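Long-range contact in K5 lyase (Enterobacteria phage k1-5, PDB 2X3H), which cleaves the K5 capsular polysaccharide, a heparosan-type glycosaminoglycan, probably by the beta-elimination mechanism of bacterial polysaccharide lyases: residues 148-162 / 175-188. Numbering follows the deposited sequence.
Sequences SNKATDTTQGQQVSL and FSNVKGTGFSLIAY
K150 reaches across to 175-188 with its chain extended beyond CG, and its NZ donates to K179 O (2.9 Å) and, weakly, to T181 O. The same ammonium also bonds T155 O and G157 O, so one charge ties together carbonyls from both segments. T155 O is gripped from opposite faces of its plane, by K150 NZ and by T181 N. G180 CA packs against the turn, making CA-H...O contacts to D153 O (3.2 Å) and T155 O, at a positive phi that glycine adopts easily. T181 OG1 donates to Q156 OE1 (2.6 Å) from above the amide plane, and a water links that hydroxyl to T154 O. Q158, bent at chi2 (-50°), brings OE1 onto F183 N (2.7 Å), which sits almost on the extension of the C=O bond, and to the edge of the F183 ring. Further inside, Q159 OE1 accepts a hydrogen bond from S184 OG (2.8 Å), lying in the carbonyl plane; that hydroxyl is also bonded to Y236. V160 CG2 meets the F175 ring edge at CE2 (3.7 Å), while its CG1 lies beside L185 CD1. Strands 160-162 and 186-188 then run parallel, their axes approaching to 4.7 Å, with V160 O, L162 N and L162 O bonding I186 N, I186 O and Y188 N. Parallel stacking of successive turns, joined by looped corners, is characteristic of a right-handed parallel beta-helix, the fold of many viral tail spikes and polysaccharide lyases.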
ATOM      1  N   SER A 148     -20.444  27.888  12.482  1.00 11.20           N
ATOM      2  CA  SER A 148     -19.936  29.253  12.396  1.00 12.36           C
ATOM      3  C   SER A 148     -21.039  30.184  11.862  1.00 12.27           C
ATOM      4  O   SER A 148     -22.016  29.715  11.276  1.00 12.14           O
ATOM      5  CB  SER A 148     -18.667  29.266  11.521  1.00 14.10           C
ATOM      6  OG  SER A 148     -18.119  30.558  11.381  1.00 16.80           O
ATOM      7  N   ASN A 149     -20.870  31.499  12.082  1.00 12.37           N
ATOM      8  CA  ASN A 149     -21.830  32.496  11.596  1.00 12.13           C
ATOM      9  C   ASN A 149     -21.111  33.785  11.210  1.00 11.61           C
ATOM     10  O   ASN A 149     -21.458  34.873  11.691  1.00 12.65           O
ATOM     11  CB  ASN A 149     -22.889  32.793  12.659  1.00 12.40           C
ATOM     12  CG  ASN A 149     -23.893  31.677  12.801  1.00 11.92           C
ATOM     13  OD1 ASN A 149     -24.676  31.408  11.885  1.00 12.96           O
ATOM     14  ND2 ASN A 149     -23.880  31.013  13.956  1.00 12.20           N
ATOM     15  N   LYS A 150     -20.101  33.661  10.356  1.00 10.81           N
ATOM     16  CA  LYS A 150     -19.233  34.781  10.006  1.00 11.22           C
ATOM     17  C   LYS A 150     -19.968  35.825   9.156  1.00 11.86           C
ATOM     18  O   LYS A 150     -20.826  35.478   8.353  1.00 12.08           O
ATOM     19  CB  LYS A 150     -17.993  34.269   9.259  1.00 11.21           C
ATOM     20  CG  LYS A 150     -16.971  33.600  10.174  1.00 11.19           C
ATOM     21  CD  LYS A 150     -15.753  33.107   9.399  1.00 10.98           C
ATOM     22  CE  LYS A 150     -14.674  32.614  10.341  1.00 10.78           C
ATOM     23  NZ  LYS A 150     -13.509  32.067   9.551  1.00 10.17           N
ATOM     24  N   ALA A 151     -19.629  37.099   9.349  1.00 13.84           N
ATOM     25  CA  ALA A 151     -20.249  38.188   8.580  1.00 15.27           C
ATOM     26  C   ALA A 151     -19.972  38.151   7.070  1.00 15.51           C
ATOM     27  O   ALA A 151     -20.852  38.475   6.266  1.00 16.28           O
ATOM     28  CB  ALA A 151     -19.828  39.548   9.148  1.00 16.18           C
ATOM     29  N   THR A 152     -18.751  37.787   6.683  1.00 15.99           N
ATOM     30  CA  THR A 152     -18.367  37.835   5.278  1.00 15.47           C
ATOM     31  C   THR A 152     -17.555  36.616   4.875  1.00 15.31           C
ATOM     32  O   THR A 152     -17.040  35.891   5.729  1.00 14.35           O
ATOM     33  CB  THR A 152     -17.491  39.069   4.957  1.00 16.09           C
ATOM     34  OG1 THR A 152     -16.136  38.815   5.346  1.00 16.85           O
ATOM     35  CG2 THR A 152     -17.988  40.319   5.678  1.00 16.69           C
ATOM     36  N   ASP A 153     -17.422  36.429   3.562  1.00 15.74           N
ATOM     37  CA  ASP A 153     -16.611  35.360   2.980  1.00 15.59           C
ATOM     38  C   ASP A 153     -15.105  35.586   3.125  1.00 15.75           C
ATOM     39  O   ASP A 153     -14.315  34.752   2.680  1.00 14.33           O
ATOM     40  CB  ASP A 153     -16.963  35.173   1.499  1.00 17.40           C
ATOM     41  CG  ASP A 153     -18.258  34.413   1.294  1.00 18.78           C
ATOM     42  OD1 ASP A 153     -18.522  33.443   2.043  1.00 19.29           O
ATOM     43  OD2 ASP A 153     -19.015  34.774   0.363  1.00 20.72           O
ATOM     44  N   THR A 154     -14.708  36.702   3.740  1.00 15.10           N
ATOM     45  CA  THR A 154     -13.291  36.969   4.013  1.00 16.06           C
ATOM     46  C   THR A 154     -13.027  37.221   5.495  1.00 14.67           C
ATOM     47  O   THR A 154     -11.958  37.702   5.872  1.00 15.27           O
ATOM     48  CB  THR A 154     -12.737  38.141   3.169  1.00 17.73           C
ATOM     49  OG1 THR A 154     -13.500  39.332   3.415  1.00 19.00           O
ATOM     50  CG2 THR A 154     -12.793  37.798   1.687  1.00 18.75           C
ATOM     51  N   THR A 155     -14.000  36.878   6.329  1.00 13.49           N
ATOM     52  CA  THR A 155     -13.872  37.042   7.776  1.00 12.90           C
ATOM     53  C   THR A 155     -12.929  35.999   8.380  1.00 12.39           C
ATOM     54  O   THR A 155     -13.033  34.818   8.065  1.00 12.90           O
ATOM     55  CB  THR A 155     -15.239  36.925   8.471  1.00 13.44           C
ATOM     56  OG1 THR A 155     -16.106  37.983   8.020  1.00 14.37           O
ATOM     57  CG2 THR A 155     -15.076  37.017   9.980  1.00 13.32           C
ATOM     58  N   GLN A 156     -12.021  36.448   9.244  1.00 12.13           N
ATOM     59  CA  GLN A 156     -11.013  35.579   9.880  1.00 11.91           C
ATOM     60  C   GLN A 156     -11.511  34.951  11.179  1.00 11.50           C
ATOM     61  O   GLN A 156     -12.129  35.608  12.009  1.00 11.84           O
ATOM     62  CB  GLN A 156      -9.732  36.375  10.151  1.00 12.97           C
ATOM     63  CG  GLN A 156      -8.689  35.672  11.012  1.00 13.52           C
ATOM     64  CD  GLN A 156      -8.037  34.480  10.320  1.00 13.95           C
ATOM     65  OE1 GLN A 156      -7.772  34.512   9.116  1.00 14.84           O
ATOM     66  NE2 GLN A 156      -7.764  33.425  11.088  1.00 13.81           N
ATOM     67  N   GLY A 157     -11.229  33.664  11.359  1.00 10.79           N
ATOM     68  CA  GLY A 157     -11.571  32.988  12.598  1.00  9.27           C
ATOM     69  C   GLY A 157     -11.403  31.478  12.516  1.00  9.57           C
ATOM     70  O   GLY A 157     -11.769  30.875  11.500  1.00  9.29           O
ATOM     71  N   GLN A 158     -10.838  30.887  13.572  1.00  8.04           N
ATOM     72  CA  GLN A 158     -10.783  29.423  13.732  1.00  9.11           C
ATOM     73  C   GLN A 158     -12.039  28.980  14.474  1.00  8.89           C
ATOM     74  O   GLN A 158     -12.480  29.655  15.414  1.00  9.61           O
ATOM     75  CB  GLN A 158      -9.587  28.953  14.587  1.00 10.91           C
ATOM     76  CG  GLN A 158      -8.237  29.680  14.462  1.00 11.71           C
ATOM     77  CD  GLN A 158      -7.730  29.854  13.046  1.00 12.31           C
ATOM     78  OE1 GLN A 158      -8.206  29.224  12.104  1.00 12.26           O
ATOM     79  NE2 GLN A 158      -6.732  30.720  12.896  1.00 13.82           N
ATOM     80  N   GLN A 159     -12.592  27.828  14.112  1.00  7.41           N
ATOM     81  CA  GLN A 159     -13.740  27.306  14.852  1.00  7.66           C
ATOM     82  C   GLN A 159     -13.329  26.675  16.190  1.00  8.67           C
ATOM     83  O   GLN A 159     -13.812  27.083  17.248  1.00  8.93           O
ATOM     84  CB  GLN A 159     -14.566  26.324  14.009  1.00  8.20           C
ATOM     85  CG  GLN A 159     -15.186  26.921  12.754  1.00  8.68           C
ATOM     86  CD  GLN A 159     -16.090  25.927  12.045  1.00  9.24           C
ATOM     87  OE1 GLN A 159     -15.619  25.021  11.359  1.00  7.67           O
ATOM     88  NE2 GLN A 159     -17.403  26.098  12.201  1.00  9.99           N
ATOM     89  N   VAL A 160     -12.445  25.681  16.146  1.00  7.30           N
ATOM     90  CA  VAL A 160     -11.896  25.084  17.366  1.00  7.70           C
ATOM     91  C   VAL A 160     -10.378  25.107  17.308  1.00  7.97           C
ATOM     92  O   VAL A 160      -9.780  24.599  16.354  1.00  7.36           O
ATOM     93  CB  VAL A 160     -12.354  23.618  17.546  1.00  7.93           C
ATOM     94  CG1 VAL A 160     -11.643  22.968  18.723  1.00  7.63           C
ATOM     95  CG2 VAL A 160     -13.855  23.545  17.743  1.00  8.87           C
ATOM     96  N   SER A 161      -9.761  25.710  18.324  1.00  7.91           N
ATOM     97  CA  SER A 161      -8.302  25.792  18.437  1.00  7.92           C
ATOM     98  C   SER A 161      -7.813  24.971  19.622  1.00  8.65           C
ATOM     99  O   SER A 161      -8.324  25.104  20.743  1.00  8.30           O
ATOM    100  CB  SER A 161      -7.847  27.247  18.638  1.00  7.70           C
ATOM    101  OG  SER A 161      -8.254  28.081  17.571  1.00  8.63           O
ATOM    102  N   LEU A 162      -6.831  24.113  19.368  1.00  8.25           N
ATOM    103  CA  LEU A 162      -6.029  23.519  20.429  1.00  8.93           C
ATOM    104  C   LEU A 162      -4.722  24.299  20.451  1.00  9.78           C
ATOM    105  O   LEU A 162      -3.799  24.024  19.674  1.00  9.14           O
ATOM    106  CB  LEU A 162      -5.781  22.029  20.174  1.00  8.83           C
ATOM    107  CG  LEU A 162      -7.043  21.176  20.007  1.00  9.30           C
ATOM    108  CD1 LEU A 162      -6.703  19.712  19.731  1.00  9.15           C
ATOM    109  CD2 LEU A 162      -7.980  21.309  21.225  1.00  9.00           C
ATOM    110  N   PHE A 175     -18.382  20.104  11.490  1.00  6.75           N
ATOM    111  CA  PHE A 175     -18.182  21.546  11.396  1.00  7.05           C
ATOM    112  C   PHE A 175     -19.052  22.084  10.277  1.00  8.29           C
ATOM    113  O   PHE A 175     -18.937  21.645   9.128  1.00  8.15           O
ATOM    114  CB  PHE A 175     -16.706  21.863  11.130  1.00  7.47           C
ATOM    115  CG  PHE A 175     -15.803  21.522  12.291  1.00  7.69           C
ATOM    116  CD1 PHE A 175     -15.105  20.313  12.313  1.00  7.93           C
ATOM    117  CD2 PHE A 175     -15.670  22.388  13.368  1.00  7.91           C
ATOM    118  CE1 PHE A 175     -14.277  19.975  13.383  1.00  8.87           C
ATOM    119  CE2 PHE A 175     -14.844  22.067  14.451  1.00  9.20           C
ATOM    120  CZ  PHE A 175     -14.146  20.854  14.466  1.00  8.88           C
ATOM    121  N   SER A 176     -19.923  23.035  10.605  1.00  8.75           N
ATOM    122  CA  SER A 176     -20.912  23.506   9.637  1.00  9.90           C
ATOM    123  C   SER A 176     -20.825  25.012   9.393  1.00  9.95           C
ATOM    124  O   SER A 176     -20.313  25.758  10.243  1.00 10.10           O
ATOM    125  CB  SER A 176     -22.320  23.146  10.108  1.00 11.39           C
ATOM    126  OG  SER A 176     -22.580  23.705  11.380  1.00 14.33           O
ATOM    127  N   ASN A 177     -21.322  25.434   8.223  1.00 10.27           N
ATOM    128  CA  ASN A 177     -21.373  26.832   7.815  1.00 10.29           C
ATOM    129  C   ASN A 177     -19.995  27.492   7.860  1.00 10.25           C
ATOM    130  O   ASN A 177     -19.843  28.639   8.264  1.00  9.97           O
ATOM    131  CB  ASN A 177     -22.377  27.604   8.676  1.00 12.00           C
ATOM    132  CG  ASN A 177     -22.969  28.788   7.948  1.00 14.10           C
ATOM    133  OD1 ASN A 177     -23.166  28.743   6.726  1.00 15.32           O
ATOM    134  ND2 ASN A 177     -23.267  29.857   8.687  1.00 14.96           N
ATOM    135  N   VAL A 178     -18.984  26.742   7.450  1.00  9.21           N
ATOM    136  CA  VAL A 178     -17.601  27.226   7.528  1.00  8.30           C
ATOM    137  C   VAL A 178     -17.340  28.199   6.384  1.00  8.75           C
ATOM    138  O   VAL A 178     -17.697  27.914   5.232  1.00  9.54           O
ATOM    139  CB  VAL A 178     -16.610  26.047   7.431  1.00  8.33           C
ATOM    140  CG1 VAL A 178     -15.200  26.478   7.822  1.00  7.83           C
ATOM    141  CG2 VAL A 178     -17.079  24.906   8.308  1.00  8.30           C
ATOM    142  N   LYS A 179     -16.733  29.344   6.706  1.00  8.88           N
ATOM    143  CA  LYS A 179     -16.478  30.422   5.735  1.00  9.56           C
ATOM    144  C   LYS A 179     -15.185  31.187   6.019  1.00  9.43           C
ATOM    145  O   LYS A 179     -14.555  31.014   7.077  1.00  9.66           O
ATOM    146  CB  LYS A 179     -17.636  31.438   5.744  1.00 10.57           C
ATOM    147  CG  LYS A 179     -18.980  30.896   5.311  1.00 11.66           C
ATOM    148  CD  LYS A 179     -20.069  31.976   5.418  1.00 12.90           C
ATOM    149  CE  LYS A 179     -21.445  31.363   5.171  1.00 14.09           C
ATOM    150  NZ  LYS A 179     -22.574  32.354   5.250  1.00 15.14           N
ATOM    151  N   GLY A 180     -14.818  32.071   5.086  1.00  9.40           N
ATOM    152  CA  GLY A 180     -13.732  33.020   5.300  1.00  9.73           C
ATOM    153  C   GLY A 180     -12.378  32.372   5.439  1.00  9.74           C
ATOM    154  O   GLY A 180     -12.127  31.298   4.880  1.00 10.18           O
ATOM    155  N   THR A 181     -11.501  33.029   6.184  1.00  9.52           N
ATOM    156  CA  THR A 181     -10.158  32.522   6.387  1.00  9.19           C
ATOM    157  C   THR A 181     -10.013  31.932   7.783  1.00  9.09           C
ATOM    158  O   THR A 181     -10.674  32.364   8.740  1.00  8.85           O
ATOM    159  CB  THR A 181      -9.099  33.604   6.127  1.00 10.19           C
ATOM    160  OG1 THR A 181      -9.320  34.715   7.009  1.00 11.00           O
ATOM    161  CG2 THR A 181      -9.200  34.078   4.684  1.00 10.34           C
ATOM    162  N   GLY A 182      -9.145  30.926   7.874  1.00  8.03           N
ATOM    163  CA  GLY A 182      -8.947  30.167   9.095  1.00  8.41           C
ATOM    164  C   GLY A 182      -9.321  28.715   8.871  1.00  7.23           C
ATOM    165  O   GLY A 182      -9.559  28.294   7.736  1.00  7.28           O
ATOM    166  N   PHE A 183      -9.405  27.975   9.971  1.00  7.50           N
ATOM    167  CA  PHE A 183      -9.589  26.528   9.947  1.00  7.24           C
ATOM    168  C   PHE A 183     -10.726  26.064  10.842  1.00  7.92           C
ATOM    169  O   PHE A 183     -11.060  26.704  11.850  1.00  7.40           O
ATOM    170  CB  PHE A 183      -8.292  25.846  10.382  1.00  8.79           C
ATOM    171  CG  PHE A 183      -7.148  26.123   9.461  1.00  9.61           C
ATOM    172  CD1 PHE A 183      -6.828  25.222   8.454  1.00 10.12           C
ATOM    173  CD2 PHE A 183      -6.406  27.289   9.577  1.00 10.40           C
ATOM    174  CE1 PHE A 183      -5.787  25.473   7.577  1.00 10.52           C
ATOM    175  CE2 PHE A 183      -5.356  27.547   8.695  1.00 11.05           C
ATOM    176  CZ  PHE A 183      -5.050  26.636   7.698  1.00 11.07           C
ATOM    177  N   SER A 184     -11.320  24.931  10.479  1.00  5.79           N
ATOM    178  CA  SER A 184     -12.337  24.327  11.331  1.00  5.99           C
ATOM    179  C   SER A 184     -11.727  23.808  12.623  1.00  6.55           C
ATOM    180  O   SER A 184     -12.224  24.087  13.702  1.00  6.80           O
ATOM    181  CB  SER A 184     -13.082  23.211  10.588  1.00  6.64           C
ATOM    182  OG  SER A 184     -13.848  23.772   9.536  1.00  7.84           O
ATOM    183  N   LEU A 185     -10.638  23.055  12.500  1.00  5.86           N
ATOM    184  CA  LEU A 185      -9.946  22.523  13.656  1.00  6.85           C
ATOM    185  C   LEU A 185      -8.448  22.739  13.473  1.00  6.99           C
ATOM    186  O   LEU A 185      -7.872  22.263  12.504  1.00  7.05           O
ATOM    187  CB  LEU A 185     -10.256  21.028  13.809  1.00  6.95           C
ATOM    188  CG  LEU A 185      -9.521  20.271  14.926  1.00  8.11           C
ATOM    189  CD1 LEU A 185      -9.838  20.825  16.311  1.00  8.85           C
ATOM    190  CD2 LEU A 185      -9.868  18.790  14.868  1.00  8.63           C
ATOM    191  N   ILE A 186      -7.826  23.460  14.398  1.00  7.18           N
ATOM    192  CA  ILE A 186      -6.397  23.753  14.283  1.00  7.04           C
ATOM    193  C   ILE A 186      -5.708  23.438  15.601  1.00  7.32           C
ATOM    194  O   ILE A 186      -6.169  23.844  16.652  1.00  8.06           O
ATOM    195  CB  ILE A 186      -6.130  25.233  13.866  1.00  7.66           C
ATOM    196  CG1 ILE A 186      -4.634  25.529  13.856  1.00  8.32           C
ATOM    197  CG2 ILE A 186      -6.847  26.204  14.808  1.00  8.55           C
ATOM    198  CD1 ILE A 186      -4.269  26.943  13.498  1.00  8.13           C
ATOM    199  N   ALA A 187      -4.601  22.706  15.528  1.00  6.80           N
ATOM    200  CA  ALA A 187      -3.749  22.488  16.693  1.00  7.05           C
ATOM    201  C   ALA A 187      -2.383  23.090  16.414  1.00  8.06           C
ATOM    202  O   ALA A 187      -1.833  22.912  15.320  1.00  8.52           O
ATOM    203  CB  ALA A 187      -3.631  20.996  16.993  1.00  7.43           C
ATOM    204  N   TYR A 188      -1.824  23.817  17.384  1.00  7.71           N
ATOM    205  CA  TYR A 188      -0.520  24.451  17.184  1.00  9.21           C
ATOM    206  C   TYR A 188       0.267  24.541  18.491  1.00  9.39           C
ATOM    207  O   TYR A 188      -0.282  24.336  19.559  1.00  8.75           O
ATOM    208  CB  TYR A 188      -0.668  25.837  16.535  1.00 11.15           C
ATOM    209  CG  TYR A 188      -1.589  26.800  17.269  1.00 11.98           C
ATOM    210  CD1 TYR A 188      -2.941  26.884  16.948  1.00 12.62           C
ATOM    211  CD2 TYR A 188      -1.103  27.635  18.276  1.00 13.68           C
ATOM    212  CE1 TYR A 188      -3.794  27.762  17.610  1.00 13.26           C
ATOM    213  CE2 TYR A 188      -1.950  28.526  18.943  1.00 13.49           C
ATOM    214  CZ  TYR A 188      -3.293  28.585  18.599  1.00 13.75           C
ATOM    215  OH  TYR A 188      -4.141  29.469  19.258  1.00 14.79           O
TER
HETATM  216  O   HOH W   1     -15.998  29.587   9.588  1.00  9.74           O
HETATM  217  O   HOH W   2     -20.232  31.351   8.860  1.00 14.23           O
HETATM  218  O   HOH W   3     -22.361  33.042   8.017  1.00 16.96           O
HETATM  219  O   HOH W   4     -16.246  31.930   2.533  1.00 14.26           O
HETATM  220  O   HOH W   5      -9.347  37.455   6.301  1.00 18.02           O
HETATM  221  O   HOH W   6      -6.334  30.139  17.803  1.00 15.21           O